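Local coordinates for protein HcgC (Methanococcus maripaludis S2, PDB 5O4J) that transfers a methyl group from S-adenosylmethionine to a carbon atom of a pyridinol, probably in the biosynthesis of the [Fe]-hydrogenase cofactor, at residues Lys43-Phe48 with Tyr59-Asp64; Met89-Leu94 with Pro120-Lys125; Asp135-Gly138 with Gly143-Lys146. All coordinates share one frame; numbering follows the deposited sequence.

Contact 1: Lys43-Phe48 with Tyr59-Asp64; sequences KQAIVF and YSLLKD
Ala-45 and Val-47 meet Leu-61 without any ring or amide between them; the flat groups of segment 43-48 lie on the other face of the sheet. There Leu-94 CD2 sits at the CE1 edge of the Phe-48 ring, and Leu-122 CD2 approaches CE1 obliquely from above the plane. The Gln-44 amide accepts from Asn-105 N through OE1 and donates through NE2 to Ser-103 O and Glu-67 OE2. On the near face the contact consists of methyl groups. Leu-61 sends one branch, CD1, to both strand residues: it comes to 3.7 Å from Val-47 CG2 and to 4.1 Å from Ala-45 CB. The methyl therefore spans residues two apart on one side of the strand, with Ile-46 between them pointing away. Val-47 holds CG1 anti to the backbone N (chi1 179°), which leaves CG2, beside that N, as the branch that meets Leu-61; the two side chains cross obliquely. The CA-CB bonds of Leu-61, Ala-45 and Val-47 all point across the contact. Leu-37 and Ile-110 also touch the Leu-61 side chain. The contact joins the strand and the helical connection in the beta-alpha-beta unit formed by strand 42-48, helix 54-60 and strand 65-72. No hydrogen bond or charge pair crosses it, so this buried join relies on the shape and dispersion contacts of apolar groups.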
ATOM      1  N   LYS A  43      20.798 -39.082  18.599  1.00 32.44           N
ATOM      2  CA  LYS A  43      22.145 -39.553  18.306  1.00 32.37           C
ATOM      3  C   LYS A  43      22.689 -38.918  17.038  1.00 33.78           C
ATOM      4  O   LYS A  43      23.878 -38.583  16.967  1.00 34.73           O
ATOM      5  CB  LYS A  43      22.150 -41.079  18.175  1.00 37.72           C
ATOM      6  CG  LYS A  43      22.073 -41.805  19.509  1.00 52.63           C
ATOM      7  CD  LYS A  43      21.856 -43.302  19.321  1.00 67.67           C
ATOM      8  CE  LYS A  43      21.992 -44.056  20.636  1.00 77.20           C
ATOM      9  NZ  LYS A  43      20.888 -43.741  21.588  1.00 82.16           N
ATOM     10  N   GLN A  44      21.840 -38.741  16.026  1.00 33.59           N
ATOM     11  CA  GLN A  44      22.303 -38.238  14.740  1.00 32.34           C
ATOM     12  C   GLN A  44      21.194 -37.457  14.057  1.00 32.14           C
ATOM     13  O   GLN A  44      20.141 -38.014  13.732  1.00 29.57           O
ATOM     14  CB  GLN A  44      22.766 -39.390  13.856  1.00 32.70           C
ATOM     15  CG  GLN A  44      23.287 -38.954  12.501  1.00 31.98           C
ATOM     16  CD  GLN A  44      23.641 -40.129  11.628  1.00 37.31           C
ATOM     17  OE1 GLN A  44      22.766 -40.780  11.065  1.00 40.10           O
ATOM     18  NE2 GLN A  44      24.930 -40.427  11.534  1.00 40.57           N
ATOM     19  N   ALA A  45      21.443 -36.176  13.822  1.00 31.31           N
ATOM     20  CA  ALA A  45      20.515 -35.314  13.110  1.00 28.18           C
ATOM     21  C   ALA A  45      21.076 -35.018  11.731  1.00 27.37           C
ATOM     22  O   ALA A  45      22.266 -34.720  11.590  1.00 31.27           O
ATOM     23  CB  ALA A  45      20.277 -34.008  13.868  1.00 31.12           C
ATOM     24  N   ILE A  46      20.225 -35.115  10.716  1.00 25.92           N
ATOM     25  CA  ILE A  46      20.582 -34.730   9.356  1.00 26.56           C
ATOM     26  C   ILE A  46      19.668 -33.591   8.931  1.00 27.33           C
ATOM     27  O   ILE A  46      18.439 -33.702   9.020  1.00 26.46           O
ATOM     28  CB  ILE A  46      20.495 -35.917   8.381  1.00 31.88           C
ATOM     29  CG1 ILE A  46      21.600 -36.916   8.732  1.00 37.51           C
ATOM     30  CG2 ILE A  46      20.629 -35.432   6.930  1.00 32.55           C
ATOM     31  CD1 ILE A  46      21.805 -38.041   7.739  1.00 42.48           C
ATOM     32  N   VAL A  47      20.276 -32.492   8.498  1.00 27.37           N
ATOM     33  CA  VAL A  47      19.573 -31.294   8.063  1.00 25.09           C
ATOM     34  C   VAL A  47      19.872 -31.099   6.584  1.00 28.13           C
ATOM     35  O   VAL A  47      21.041 -30.972   6.196  1.00 30.86           O
ATOM     36  CB  VAL A  47      20.009 -30.066   8.875  1.00 25.37           C
ATOM     37  CG1 VAL A  47      19.291 -28.811   8.390  1.00 28.01           C
ATOM     38  CG2 VAL A  47      19.772 -30.306  10.357  1.00 26.55           C
ATOM     39  N   PHE A  48      18.821 -31.078   5.763  1.00 23.58           N
ATOM     40  CA  PHE A  48      18.954 -30.823   4.332  1.00 23.82           C
ATOM     41  C   PHE A  48      18.747 -29.337   4.064  1.00 22.96           C
ATOM     42  O   PHE A  48      17.718 -28.768   4.448  1.00 22.59           O
ATOM     43  CB  PHE A  48      17.945 -31.644   3.525  1.00 23.99           C
ATOM     44  CG  PHE A  48      18.201 -33.119   3.546  1.00 27.30           C
ATOM     45  CD1 PHE A  48      19.052 -33.703   2.629  1.00 26.07           C
ATOM     46  CD2 PHE A  48      17.570 -33.926   4.478  1.00 28.52           C
ATOM     47  CE1 PHE A  48      19.288 -35.063   2.646  1.00 27.53           C
ATOM     48  CE2 PHE A  48      17.800 -35.287   4.496  1.00 27.83           C
ATOM     49  CZ  PHE A  48      18.653 -35.855   3.580  1.00 28.20           C
ATOM     50  N   TYR A  59      23.499 -25.690  13.830  1.00 28.85           N
ATOM     51  CA  TYR A  59      24.283 -25.341  15.011  1.00 30.76           C
ATOM     52  C   TYR A  59      23.434 -25.432  16.276  1.00 29.14           C
ATOM     53  O   TYR A  59      23.901 -25.915  17.313  1.00 31.94           O
ATOM     54  CB  TYR A  59      24.881 -23.941  14.868  1.00 35.92           C
ATOM     55  CG  TYR A  59      25.866 -23.631  15.963  1.00 47.30           C
ATOM     56  CD1 TYR A  59      27.152 -24.151  15.900  1.00 57.23           C
ATOM     57  CD2 TYR A  59      25.528 -22.846  17.054  1.00 50.99           C
ATOM     58  CE1 TYR A  59      28.079 -23.900  16.881  1.00 60.53           C
ATOM     59  CE2 TYR A  59      26.458 -22.585  18.054  1.00 56.20           C
ATOM     60  CZ  TYR A  59      27.731 -23.117  17.955  1.00 63.13           C
ATOM     61  OH  TYR A  59      28.671 -22.874  18.932  1.00 72.47           O
ATOM     62  N   SER A  60      22.190 -24.953  16.214  1.00 26.35           N
ATOM     63  CA  SER A  60      21.319 -24.954  17.387  1.00 23.78           C
ATOM     64  C   SER A  60      20.978 -26.362  17.855  1.00 25.45           C
ATOM     65  O   SER A  60      20.515 -26.526  18.988  1.00 28.07           O
ATOM     66  CB  SER A  60      20.022 -24.189  17.101  1.00 25.39           C
ATOM     67  OG  SER A  60      19.122 -24.938  16.294  1.00 25.42           O
ATOM     68  N   LEU A  61      21.179 -27.375  17.013  1.00 24.06           N
ATOM     69  CA  LEU A  61      20.884 -28.751  17.396  1.00 24.31           C
ATOM     70  C   LEU A  61      22.014 -29.408  18.179  1.00 27.68           C
ATOM     71  O   LEU A  61      21.800 -30.471  18.771  1.00 28.57           O
ATOM     72  CB  LEU A  61      20.603 -29.591  16.150  1.00 25.71           C
ATOM     73  CG  LEU A  61      19.394 -29.188  15.309  1.00 26.53           C
ATOM     74  CD1 LEU A  61      19.412 -29.991  14.028  1.00 26.82           C
ATOM     75  CD2 LEU A  61      18.089 -29.400  16.070  1.00 25.54           C
ATOM     76  N   LEU A  62      23.202 -28.803  18.203  1.00 30.60           N
ATOM     77  CA  LEU A  62      24.363 -29.448  18.811  1.00 33.05           C
ATOM     78  C   LEU A  62      24.148 -29.761  20.284  1.00 32.66           C
ATOM     79  O   LEU A  62      24.709 -30.739  20.795  1.00 33.80           O
ATOM     80  CB  LEU A  62      25.593 -28.563  18.631  1.00 31.42           C
ATOM     81  CG  LEU A  62      26.111 -28.472  17.196  1.00 32.85           C
ATOM     82  CD1 LEU A  62      27.102 -27.341  17.078  1.00 30.58           C
ATOM     83  CD2 LEU A  62      26.752 -29.789  16.796  1.00 36.95           C
ATOM     84  N   LYS A  63      23.358 -28.950  20.988  1.00 31.05           N
ATOM     85  CA  LYS A  63      23.170 -29.168  22.418  1.00 33.12           C
ATOM     86  C   LYS A  63      22.572 -30.543  22.685  1.00 31.64           C
ATOM     87  O   LYS A  63      23.091 -31.310  23.505  1.00 33.51           O
ATOM     88  CB  LYS A  63      22.289 -28.065  23.005  1.00 36.49           C
ATOM     89  CG  LYS A  63      22.031 -28.207  24.507  1.00 45.25           C
ATOM     90  CD  LYS A  63      20.775 -27.459  24.917  1.00 54.57           C
ATOM     91  CE  LYS A  63      20.337 -27.835  26.319  1.00 63.91           C
ATOM     92  NZ  LYS A  63      19.065 -27.163  26.697  1.00 71.02           N
ATOM     93  N   ASP A  64      21.489 -30.876  21.992  1.00 28.43           N
ATOM     94  CA  ASP A  64      20.747 -32.098  22.260  1.00 29.22           C
ATOM     95  C   ASP A  64      21.010 -33.215  21.260  1.00 32.23           C
ATOM     96  O   ASP A  64      20.510 -34.328  21.464  1.00 32.52           O
ATOM     97  CB  ASP A  64      19.247 -31.798  22.284  1.00 26.87           C
ATOM     98  CG  ASP A  64      18.843 -30.959  23.480  1.00 34.77           C
ATOM     99  OD1 ASP A  64      19.613 -30.915  24.459  1.00 34.67           O
ATOM    100  OD2 ASP A  64      17.747 -30.367  23.444  1.00 38.33           O
TER

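Contact 2: Met89-Leu94 with Pro120-Lys125; sequences MDLNKL and PDLISK. With SAH (S-adenosyl-L-homocysteine), chain E.
Leu-91 and Leu-122 are brought together by matching first torsions: CG stands anti to the backbone N in Leu-91 (chi1 -173°) and again in Leu-122 (chi1 176°), carrying the branches out between the two helices. The side chains slide past each other in opposite directions, and Leu-91 CD1 meets Leu-122 CD2 at 3.6 Å. The other Leu-122 branch, CD1, has a looser neighbour in Leu-94 CD2, 4.4 Å away. Leu-91 also faces the S-adenosyl-L-homocysteine: its CD2 is 3.7 Å from the adenine N6 and equally far from N1, while its CD1 lies 3.8 Å from N1. These are van der Waals contacts of methyl groups with the N1 and N6 side of the base. If Leu-91 were an alanine, both methyls would be missing, which would probably open a gap between Leu-122 and the adenine and leave the base less firmly bounded on this side. The start of helix 91-99 is fixed by Asp-90 at the N-cap, whose OD1 accepts from Lys-93 N at 2.6 Å, nearly along the C-O axis. Leu-94 also packs on Val-71 of strand 65-72. A helix that follows a parallel strand and lines the adenine end of the cofactor site fits a Rossmann-like methyltransferase, in keeping with the clan of this family; here Asp-72 also hydrogen-bonds the ligand.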
ATOM      1  N   MET A  89      28.098 -32.785   4.243  1.00 29.18           N
ATOM      2  CA  MET A  89      28.096 -33.817   3.216  1.00 31.18           C
ATOM      3  C   MET A  89      27.375 -33.263   2.006  1.00 31.45           C
ATOM      4  O   MET A  89      26.292 -32.692   2.147  1.00 34.93           O
ATOM      5  CB  MET A  89      27.367 -35.082   3.681  1.00 36.12           C
ATOM      6  CG  MET A  89      28.039 -35.887   4.760  1.00 48.74           C
ATOM      7  SD  MET A  89      27.397 -37.564   4.645  1.00 57.34           S
ATOM      8  CE  MET A  89      26.006 -37.544   5.749  1.00 68.37           C
ATOM      9  N   ASP A  90      27.952 -33.435   0.820  1.00 28.87           N
ATOM     10  CA  ASP A  90      27.162 -33.110  -0.351  1.00 35.42           C
ATOM     11  C   ASP A  90      26.208 -34.264  -0.642  1.00 34.31           C
ATOM     12  O   ASP A  90      26.355 -35.377  -0.123  1.00 32.06           O
ATOM     13  CB  ASP A  90      28.049 -32.792  -1.562  1.00 46.97           C
ATOM     14  CG  ASP A  90      28.938 -33.950  -1.973  1.00 53.37           C
ATOM     15  OD1 ASP A  90      28.410 -35.045  -2.251  1.00 50.52           O
ATOM     16  OD2 ASP A  90      30.172 -33.753  -2.037  1.00 58.00           O
ATOM     17  N   LEU A  91      25.187 -33.968  -1.443  1.00 39.82           N
ATOM     18  CA  LEU A  91      24.130 -34.944  -1.675  1.00 40.69           C
ATOM     19  C   LEU A  91      24.697 -36.240  -2.240  1.00 43.53           C
ATOM     20  O   LEU A  91      24.270 -37.332  -1.858  1.00 47.12           O
ATOM     21  CB  LEU A  91      23.075 -34.347  -2.604  1.00 42.74           C
ATOM     22  CG  LEU A  91      21.809 -35.172  -2.828  1.00 41.23           C
ATOM     23  CD1 LEU A  91      21.103 -35.451  -1.511  1.00 39.40           C
ATOM     24  CD2 LEU A  91      20.876 -34.461  -3.787  1.00 37.69           C
ATOM     25  N   ASN A  92      25.669 -36.139  -3.150  1.00 47.33           N
ATOM     26  CA  ASN A  92      26.283 -37.337  -3.713  1.00 53.66           C
ATOM     27  C   ASN A  92      26.974 -38.164  -2.638  1.00 49.35           C
ATOM     28  O   ASN A  92      26.845 -39.393  -2.612  1.00 48.17           O
ATOM     29  CB  ASN A  92      27.279 -36.957  -4.808  1.00 65.93           C
ATOM     30  CG  ASN A  92      26.846 -37.427  -6.179  1.00 76.02           C
ATOM     31  OD1 ASN A  92      27.088 -38.572  -6.558  1.00 78.94           O
ATOM     32  ND2 ASN A  92      26.202 -36.542  -6.933  1.00 80.92           N
ATOM     33  N   LYS A  93      27.718 -37.508  -1.743  1.00 44.03           N
ATOM     34  CA  LYS A  93      28.413 -38.237  -0.685  1.00 43.46           C
ATOM     35  C   LYS A  93      27.428 -38.913   0.260  1.00 43.80           C
ATOM     36  O   LYS A  93      27.692 -40.013   0.764  1.00 41.44           O
ATOM     37  CB  LYS A  93      29.327 -37.292   0.095  1.00 52.63           C
ATOM     38  CG  LYS A  93      30.153 -37.992   1.161  1.00 61.12           C
ATOM     39  CD  LYS A  93      30.902 -37.016   2.045  1.00 69.43           C
ATOM     40  CE  LYS A  93      31.712 -37.764   3.091  1.00 79.39           C
ATOM     41  NZ  LYS A  93      32.448 -36.855   4.011  1.00 87.24           N
ATOM     42  N   LEU A  94      26.296 -38.264   0.536  1.00 43.31           N
ATOM     43  CA  LEU A  94      25.282 -38.888   1.378  1.00 42.74           C
ATOM     44  C   LEU A  94      24.717 -40.128   0.705  1.00 47.80           C
ATOM     45  O   LEU A  94      24.664 -41.209   1.303  1.00 46.28           O
ATOM     46  CB  LEU A  94      24.148 -37.903   1.666  1.00 37.29           C
ATOM     47  CG  LEU A  94      22.924 -38.531   2.345  1.00 39.79           C
ATOM     48  CD1 LEU A  94      23.171 -38.699   3.837  1.00 40.17           C
ATOM     49  CD2 LEU A  94      21.676 -37.733   2.057  1.00 38.76           C
ATOM     50  N   PRO A 120      10.626 -36.716  -1.974  1.00 30.61           N
ATOM     51  CA  PRO A 120      10.055 -37.669  -1.009  1.00 33.05           C
ATOM     52  C   PRO A 120      10.739 -39.025  -1.058  1.00 34.53           C
ATOM     53  O   PRO A 120      10.823 -39.723  -0.040  1.00 34.52           O
ATOM     54  CB  PRO A 120       8.583 -37.753  -1.440  1.00 32.62           C
ATOM     55  CG  PRO A 120       8.329 -36.440  -2.136  1.00 37.66           C
ATOM     56  CD  PRO A 120       9.599 -36.143  -2.860  1.00 36.25           C
ATOM     57  N   ASP A 121      11.240 -39.413  -2.233  1.00 32.54           N
ATOM     58  CA  ASP A 121      11.950 -40.680  -2.371  1.00 40.02           C
ATOM     59  C   ASP A 121      13.175 -40.729  -1.459  1.00 34.04           C
ATOM     60  O   ASP A 121      13.427 -41.742  -0.797  1.00 34.61           O
ATOM     61  CB  ASP A 121      12.348 -40.880  -3.838  1.00 54.78           C
ATOM     62  CG  ASP A 121      12.868 -42.276  -4.126  1.00 66.59           C
ATOM     63  OD1 ASP A 121      13.595 -42.846  -3.286  1.00 67.06           O
ATOM     64  OD2 ASP A 121      12.545 -42.807  -5.208  1.00 73.85           O
ATOM     65  N   LEU A 122      13.972 -39.650  -1.432  1.00 32.10           N
ATOM     66  CA  LEU A 122      15.153 -39.632  -0.573  1.00 33.14           C
ATOM     67  C   LEU A 122      14.770 -39.619   0.905  1.00 32.74           C
ATOM     68  O   LEU A 122      15.379 -40.323   1.720  1.00 35.96           O
ATOM     69  CB  LEU A 122      16.033 -38.429  -0.911  1.00 38.84           C
ATOM     70  CG  LEU A 122      17.266 -38.229  -0.022  1.00 40.05           C
ATOM     71  CD1 LEU A 122      18.190 -39.436  -0.080  1.00 43.38           C
ATOM     72  CD2 LEU A 122      18.016 -36.969  -0.443  1.00 37.53           C
ATOM     73  N   ILE A 123      13.765 -38.828   1.269  1.00 30.78           N
ATOM     74  CA  ILE A 123      13.312 -38.795   2.654  1.00 29.69           C
ATOM     75  C   ILE A 123      12.842 -40.177   3.094  1.00 31.47           C
ATOM     76  O   ILE A 123      13.099 -40.605   4.224  1.00 30.43           O
ATOM     77  CB  ILE A 123      12.212 -37.735   2.819  1.00 28.18           C
ATOM     78  CG1 ILE A 123      12.799 -36.350   2.535  1.00 30.09           C
ATOM     79  CG2 ILE A 123      11.577 -37.831   4.219  1.00 29.66           C
ATOM     80  CD1 ILE A 123      11.808 -35.224   2.607  1.00 38.53           C
ATOM     81  N   SER A 124      12.158 -40.900   2.204  1.00 35.38           N
ATOM     82  CA  SER A 124      11.647 -42.224   2.538  1.00 38.50           C
ATOM     83  C   SER A 124      12.755 -43.213   2.880  1.00 38.90           C
ATOM     84  O   SER A 124      12.459 -44.294   3.405  1.00 38.96           O
ATOM     85  CB  SER A 124      10.814 -42.771   1.379  1.00 40.31           C
ATOM     86  OG  SER A 124      11.650 -43.253   0.341  1.00 42.84           O
ATOM     87  N   LYS A 125      14.012 -42.887   2.587  1.00 38.29           N
ATOM     88  CA  LYS A 125      15.112 -43.787   2.898  1.00 45.81           C
ATOM     89  C   LYS A 125      15.514 -43.737   4.366  1.00 49.17           C
ATOM     90  O   LYS A 125      16.347 -44.546   4.791  1.00 48.37           O
ATOM     91  CB  LYS A 125      16.314 -43.461   2.011  1.00 49.94           C
ATOM     92  CG  LYS A 125      15.978 -43.468   0.525  1.00 55.00           C
ATOM     93  CD  LYS A 125      16.927 -44.344  -0.271  1.00 64.25           C
ATOM     94  CE  LYS A 125      16.483 -44.475  -1.726  1.00 73.90           C
ATOM     95  NZ  LYS A 125      15.259 -45.317  -1.877  1.00 78.07           N
TER
HETATM   96  N   SAH E 301      13.890 -22.477   3.306  1.00 71.85           N
HETATM   97  CA  SAH E 301      15.296 -21.975   3.366  1.00 46.63           C
HETATM   98  CB  SAH E 301      15.816 -21.745   1.948  1.00 32.27           C
HETATM   99  CG  SAH E 301      16.207 -23.058   1.274  1.00 24.54           C
HETATM  100  SD  SAH E 301      16.946 -22.794  -0.319  1.00 20.90           S
HETATM  101  C   SAH E 301      15.397 -20.685   4.127  1.00 32.69           C
HETATM  102  O   SAH E 301      16.522 -20.136   4.234  1.00 20.96           O
HETATM  103  OXT SAH E 301      14.356 -20.214   4.605  1.00 40.22           O
HETATM  104  C5' SAH E 301      17.366 -24.445  -0.791  1.00 19.35           C
HETATM  105  C4' SAH E 301      18.641 -24.956  -0.129  1.00 19.11           C
HETATM  106  O4' SAH E 301      18.631 -26.388  -0.173  1.00 21.19           O
HETATM  107  C3' SAH E 301      19.878 -24.529  -0.897  1.00 16.70           C
HETATM  108  O3' SAH E 301      21.018 -24.429  -0.029  1.00 21.24           O
HETATM  109  C2' SAH E 301      20.020 -25.655  -1.893  1.00 18.34           C
HETATM  110  O2' SAH E 301      21.329 -25.786  -2.457  1.00 20.73           O
HETATM  111  C1' SAH E 301      19.659 -26.857  -1.051  1.00 19.13           C
HETATM  112  N9  SAH E 301      19.091 -27.978  -1.815  1.00 19.73           N
HETATM  113  C8  SAH E 301      18.225 -27.900  -2.851  1.00 20.04           C
HETATM  114  N7  SAH E 301      17.901 -29.149  -3.269  1.00 23.17           N
HETATM  115  C5  SAH E 301      18.553 -30.021  -2.474  1.00 22.06           C
HETATM  116  C6  SAH E 301      18.648 -31.489  -2.360  1.00 25.84           C
HETATM  117  N6  SAH E 301      17.960 -32.282  -3.213  1.00 29.56           N
HETATM  118  N1  SAH E 301      19.441 -31.992  -1.394  1.00 25.34           N
HETATM  119  C2  SAH E 301      20.121 -31.216  -0.538  1.00 29.62           C
HETATM  120  N3  SAH E 301      20.088 -29.873  -0.581  1.00 26.19           N
HETATM  121  C4  SAH E 301      19.331 -29.245  -1.514  1.00 20.65           C

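Contact 3: Asp135-Gly138 with Gly143-Lys146; sequences DPKG and GISK
Lys-137, whose backbone N closes an Asx turn on Asp-135 OD1 (2.9 Å), lies against Ile-144 and Ser-145. The turn sits in the loop that leads from strand 130-134 of the Rossmann-like sheet to helix 142-147. From CB the lysine chain leaves with CG beside its own backbone N, and CG comes to 4.3 Å from Ile-144 CG2. CD, the next carbon, passes alongside the helix, 4.0 Å from Ser-145 OG and 4.2 Å from Ser-145 CA. At this point the chain doubles back: bends at chi3 (-58°) and chi4 swing CE and then NZ away from the helix and over Asp-135. NZ ends in a salt bridge with Asp-135 OD1, 2.8 Å long. The aliphatic middle of the lysine thus serves the helix while its charged tip serves the loop. Both partners of this salt bridge are shared, since Lys-137 NZ forms a second one with Asp-148 OD2 and Asp-135 OD2 forms another with Lys-164 NZ. Next to Asp-135, Pro-136 borders the pocket of the bound iminopropanoic acid ligand. On the helix, Ile-144 also packs on Val-198 of the second subunit, and Gly-143 N hydrogen-bonds to Asp-196 OD1 of the second subunit, so the segment belongs to the subunit interface as well. Asp-135 OD1 is gripped from opposite faces of its carboxylate plane, with Lys-137 NZ 37° out of that plane and Lys-137 N 51° out of it.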
ATOM      1  N   ASP A 135       7.834 -25.851   5.426  1.00 19.35           N
ATOM      2  CA  ASP A 135       6.859 -25.476   4.405  1.00 18.46           C
ATOM      3  C   ASP A 135       7.291 -24.146   3.788  1.00 19.75           C
ATOM      4  O   ASP A 135       7.291 -23.115   4.479  1.00 19.53           O
ATOM      5  CB  ASP A 135       5.469 -25.379   5.036  1.00 18.67           C
ATOM      6  CG  ASP A 135       4.390 -24.947   4.060  1.00 21.10           C
ATOM      7  OD1 ASP A 135       4.665 -24.788   2.852  1.00 22.64           O
ATOM      8  OD2 ASP A 135       3.237 -24.767   4.524  1.00 23.87           O
ATOM      9  N   PRO A 136       7.682 -24.128   2.505  1.00 18.14           N
ATOM     10  CA  PRO A 136       8.120 -22.866   1.888  1.00 16.50           C
ATOM     11  C   PRO A 136       6.978 -21.923   1.553  1.00 17.66           C
ATOM     12  O   PRO A 136       7.226 -20.740   1.288  1.00 17.67           O
ATOM     13  CB  PRO A 136       8.828 -23.331   0.610  1.00 17.58           C
ATOM     14  CG  PRO A 136       8.085 -24.552   0.226  1.00 20.94           C
ATOM     15  CD  PRO A 136       7.723 -25.239   1.536  1.00 19.22           C
ATOM     16  N   LYS A 137       5.741 -22.409   1.533  1.00 19.61           N
ATOM     17  CA  LYS A 137       4.615 -21.549   1.211  1.00 18.88           C
ATOM     18  C   LYS A 137       4.448 -20.481   2.276  1.00 18.05           C
ATOM     19  O   LYS A 137       4.473 -20.777   3.473  1.00 19.43           O
ATOM     20  CB  LYS A 137       3.337 -22.365   1.105  1.00 18.23           C
ATOM     21  CG  LYS A 137       3.359 -23.398  -0.006  1.00 20.72           C
ATOM     22  CD  LYS A 137       1.982 -24.043  -0.189  1.00 23.97           C
ATOM     23  CE  LYS A 137       1.468 -24.707   1.087  1.00 24.98           C
ATOM     24  NZ  LYS A 137       2.369 -25.781   1.580  1.00 25.33           N
ATOM     25  N   GLY A 138       4.263 -19.248   1.831  1.00 16.47           N
ATOM     26  CA  GLY A 138       3.880 -18.155   2.697  1.00 15.88           C
ATOM     27  C   GLY A 138       2.385 -17.942   2.597  1.00 17.64           C
ATOM     28  O   GLY A 138       1.610 -18.893   2.757  1.00 20.00           O
ATOM     29  N   GLY A 143       0.697 -20.110  -8.125  1.00 23.64           N
ATOM     30  CA  GLY A 143       1.870 -20.691  -8.762  1.00 25.35           C
ATOM     31  C   GLY A 143       2.784 -21.392  -7.773  1.00 28.12           C
ATOM     32  O   GLY A 143       3.305 -22.479  -8.047  1.00 27.28           O
ATOM     33  N   ILE A 144       2.985 -20.783  -6.605  1.00 21.56           N
ATOM     34  CA  ILE A 144       3.816 -21.406  -5.583  1.00 20.47           C
ATOM     35  C   ILE A 144       3.113 -22.617  -4.983  1.00 22.39           C
ATOM     36  O   ILE A 144       3.749 -23.647  -4.719  1.00 24.14           O
ATOM     37  CB  ILE A 144       4.188 -20.363  -4.516  1.00 19.20           C
ATOM     38  CG1 ILE A 144       5.140 -19.338  -5.141  1.00 20.77           C
ATOM     39  CG2 ILE A 144       4.802 -21.016  -3.283  1.00 19.66           C
ATOM     40  CD1 ILE A 144       5.340 -18.089  -4.308  1.00 19.42           C
ATOM     41  N   SER A 145       1.804 -22.514  -4.743  1.00 22.12           N
ATOM     42  CA  SER A 145       1.058 -23.656  -4.223  1.00 23.31           C
ATOM     43  C   SER A 145       1.173 -24.854  -5.155  1.00 22.68           C
ATOM     44  O   SER A 145       1.265 -26.000  -4.696  1.00 23.77           O
ATOM     45  CB  SER A 145      -0.412 -23.289  -4.028  1.00 25.89           C
ATOM     46  OG  SER A 145      -0.587 -22.498  -2.866  1.00 31.52           O
ATOM     47  N   LYS A 146       1.158 -24.610  -6.466  1.00 22.32           N
ATOM     48  CA  LYS A 146       1.148 -25.707  -7.438  1.00 26.23           C
ATOM     49  C   LYS A 146       2.470 -26.467  -7.456  1.00 26.77           C
ATOM     50  O   LYS A 146       2.490 -27.676  -7.720  1.00 30.12           O
ATOM     51  CB  LYS A 146       0.842 -25.151  -8.832  1.00 36.30           C
ATOM     52  CG  LYS A 146       0.661 -26.200  -9.918  1.00 55.10           C
ATOM     53  CD  LYS A 146       0.536 -25.555 -11.295  1.00 68.30           C
ATOM     54  CE  LYS A 146       1.376 -26.278 -12.344  1.00 74.33           C
ATOM     55  NZ  LYS A 146       1.114 -27.744 -12.388  1.00 75.53           N
TER

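In the fold
From the N terminus the contacts follow in series, and none nests within or crosses another. Contact 1 closes the short connection through helix 54-60 that leads from strand 42-48 to strand 65-72. Contact 2 then spans a longer excursion, from outer strand 87-90 and helix 91-99, through strand 108-111, to helix 120-123. Contact 3 closes the turn between strand 130-134 and helix 142-147. Contacts 1 and 2 use opposite faces of the same sheet and touch through Phe-48, which points away from contact 1 and into contact 2. Contact 3 touches neither; its nearest atoms stay about 10 Å from contact 1 and about 11 Å from contact 2.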